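PDB 3WD6: omega-class glutathione S-transferase from Bombyx mori, which binds glutathione and probably acts as a glutathione transferase and glutathione-dependent dehydroascorbate reductase. Local coordinates for residues 42-47 with 94-99. Residues are numbered along the deposited sequence; the frame is centred on the assembly and turned at random.
Sequences QRTILA and VTVEYL
Thr44 and Thr95 supply the polar link between two nearly parallel helix segments, whose axes differ by 17° and approach to 9.2 Å. OG1 of Thr44 donates to OG1 of Thr95 over 2.8 Å. The two side chains cross at about a right angle. OG1 of Thr44 stands anti to its own carbonyl carbon (chi1 -59°), which turns it to the other helix. OG1 of Thr95 also bonds to the carbonyl O of Ser92 one turn earlier, so both of these buried hydroxyls have a partner. A valine in place of Thr44 would probably leave the Thr95 hydroxyl without its mate across the interface and press a methyl against it.

The van der Waals packing centres on Val96. Its CG2 rests against the carbonyl O of Arg43 at 3.6 Å, a close non-bonded contact. The apolar contact is with Ala47, whose CB lies 3.9 Å from CG2 of Val96 and 4.0 Å from CG1. Leu99 adds a looser contact, its CD1 4.4 Å from CG2 of Thr44.

The Arg43 side chain leads away from this packing. Its NE bonds to the carbonyl O of Met181 and its NH1 to OG of Ser92, a glutathione-binding residue. Through the threonine bond and the Val96 packing, helices 39-51 and 92-102 pair within the thioredoxin-like N-terminal domain. Helix 177-189 reaches Arg43 and Val96, Pro79 meets Thr44, and strand 87-90 packs on Thr95 through Ile89.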
loop_
_atom_site.group_PDB
_atom_site.type_symbol
_atom_site.label_atom_id
_atom_site.label_comp_id
_atom_site.label_asym_id
_atom_site.label_seq_id
_atom_site.Cartn_x
_atom_site.Cartn_y
_atom_site.Cartn_z
ATOM N N GLN A 42 -0.855 3.312 -1.619
ATOM C CA GLN A 42 -1.964 2.344 -1.691
ATOM C C GLN A 42 -2.733 2.237 -0.359
ATOM O O GLN A 42 -3.960 2.045 -0.341
ATOM C CB GLN A 42 -1.485 0.960 -2.135
ATOM C CG GLN A 42 -2.630 -0.010 -2.411
ATOM C CD GLN A 42 -2.148 -1.379 -2.882
ATOM O OE1 GLN A 42 -0.928 -1.628 -2.966
ATOM N NE2 GLN A 42 -3.102 -2.284 -3.181
ATOM N N ARG A 43 -2.007 2.363 0.750
ATOM C CA ARG A 43 -2.628 2.402 2.073
ATOM C C ARG A 43 -3.736 3.437 2.133
ATOM O O ARG A 43 -4.815 3.175 2.690
ATOM C CB ARG A 43 -1.582 2.728 3.144
ATOM C CG ARG A 43 -0.658 1.600 3.446
ATOM C CD ARG A 43 0.485 2.098 4.258
ATOM N NE ARG A 43 1.161 1.013 4.960
ATOM C CZ ARG A 43 2.226 1.182 5.730
ATOM N NH1 ARG A 43 2.751 2.408 5.876
ATOM N NH2 ARG A 43 2.752 0.128 6.358
ATOM N N THR A 44 -3.471 4.616 1.571
ATOM C CA THR A 44 -4.436 5.706 1.634
ATOM C C THR A 44 -5.653 5.388 0.752
ATOM O O THR A 44 -6.798 5.579 1.172
ATOM C CB THR A 44 -3.776 7.042 1.245
ATOM O OG1 THR A 44 -2.677 7.315 2.138
ATOM C CG2 THR A 44 -4.792 8.182 1.302
ATOM N N ILE A 45 -5.408 4.897 -0.467
ATOM C CA ILE A 45 -6.487 4.422 -1.362
ATOM C C ILE A 45 -7.379 3.350 -0.713
ATOM O O ILE A 45 -8.617 3.435 -0.763
ATOM C CB ILE A 45 -5.903 3.788 -2.650
ATOM C CG1 ILE A 45 -4.882 4.726 -3.318
ATOM C CG2 ILE A 45 -7.013 3.372 -3.595
ATOM C CD1 ILE A 45 -5.478 6.050 -3.756
ATOM N N LEU A 46 -6.755 2.327 -0.128
ATOM C CA LEU A 46 -7.513 1.247 0.497
ATOM C C LEU A 46 -8.441 1.822 1.553
ATOM O O LEU A 46 -9.637 1.536 1.566
ATOM C CB LEU A 46 -6.578 0.214 1.153
ATOM C CG LEU A 46 -5.689 -0.573 0.185
ATOM C CD1 LEU A 46 -4.735 -1.457 0.952
ATOM C CD2 LEU A 46 -6.545 -1.395 -0.811
ATOM N N ALA A 47 -7.875 2.641 2.434
ATOM C CA ALA A 47 -8.645 3.226 3.509
ATOM C C ALA A 47 -9.822 3.999 2.925
ATOM O O ALA A 47 -10.990 3.771 3.308
ATOM C CB ALA A 47 -7.754 4.124 4.390
ATOM N N VAL A 94 -0.058 8.356 8.746
ATOM C CA VAL A 94 -0.624 9.570 9.312
ATOM C C VAL A 94 -1.940 9.905 8.617
ATOM O O VAL A 94 -2.929 10.279 9.271
ATOM C CB VAL A 94 0.350 10.738 9.207
ATOM C CG1 VAL A 94 -0.318 12.026 9.656
ATOM C CG2 VAL A 94 1.599 10.440 10.046
ATOM N N THR A 95 -1.963 9.744 7.295
ATOM C CA THR A 95 -3.166 10.058 6.537
ATOM C C THR A 95 -4.302 9.109 6.910
ATOM O O THR A 95 -5.442 9.527 7.140
ATOM C CB THR A 95 -2.906 9.999 5.041
ATOM O OG1 THR A 95 -2.831 8.624 4.631
ATOM C CG2 THR A 95 -1.593 10.728 4.737
ATOM N N VAL A 96 -3.988 7.827 6.994
ATOM C CA VAL A 96 -5.018 6.847 7.324
ATOM C C VAL A 96 -5.595 7.051 8.723
ATOM O O VAL A 96 -6.803 6.890 8.917
ATOM C CB VAL A 96 -4.518 5.405 7.130
ATOM C CG1 VAL A 96 -5.515 4.416 7.702
ATOM C CG2 VAL A 96 -4.263 5.159 5.642
ATOM N N GLU A 97 -4.750 7.416 9.689
ATOM C CA GLU A 97 -5.230 7.645 11.061
ATOM C C GLU A 97 -6.136 8.892 11.126
ATOM O O GLU A 97 -7.163 8.893 11.810
ATOM C CB GLU A 97 -4.065 7.682 12.071
ATOM C CG GLU A 97 -3.325 6.313 12.204
ATOM C CD GLU A 97 -1.906 6.380 12.861
ATOM O OE1 GLU A 97 -1.507 7.447 13.406
ATOM O OE2 GLU A 97 -1.185 5.341 12.838
ATOM N N TYR A 98 -5.774 9.936 10.383
ATOM C CA TYR A 98 -6.644 11.105 10.221
ATOM C C TYR A 98 -8.039 10.781 9.634
ATOM O O TYR A 98 -9.065 11.254 10.156
ATOM C CB TYR A 98 -5.965 12.169 9.362
ATOM C CG TYR A 98 -6.830 13.391 9.157
ATOM C CD1 TYR A 98 -7.715 13.460 8.094
ATOM C CD2 TYR A 98 -6.776 14.469 10.045
ATOM C CE1 TYR A 98 -8.513 14.573 7.895
ATOM C CE2 TYR A 98 -7.578 15.590 9.862
ATOM C CZ TYR A 98 -8.450 15.632 8.781
ATOM O OH TYR A 98 -9.256 16.738 8.575
ATOM N N LEU A 99 -8.078 10.000 8.553
ATOM C CA LEU A 99 -9.347 9.642 7.933
ATOM C C LEU A 99 -10.203 8.822 8.895
ATOM O O LEU A 99 -11.429 9.004 8.963
ATOM C CB LEU A 99 -9.137 8.899 6.605
ATOM C CG LEU A 99 -8.436 9.731 5.511
ATOM C CD1 LEU A 99 -7.828 8.832 4.393
ATOM C CD2 LEU A 99 -9.384 10.794 4.934
#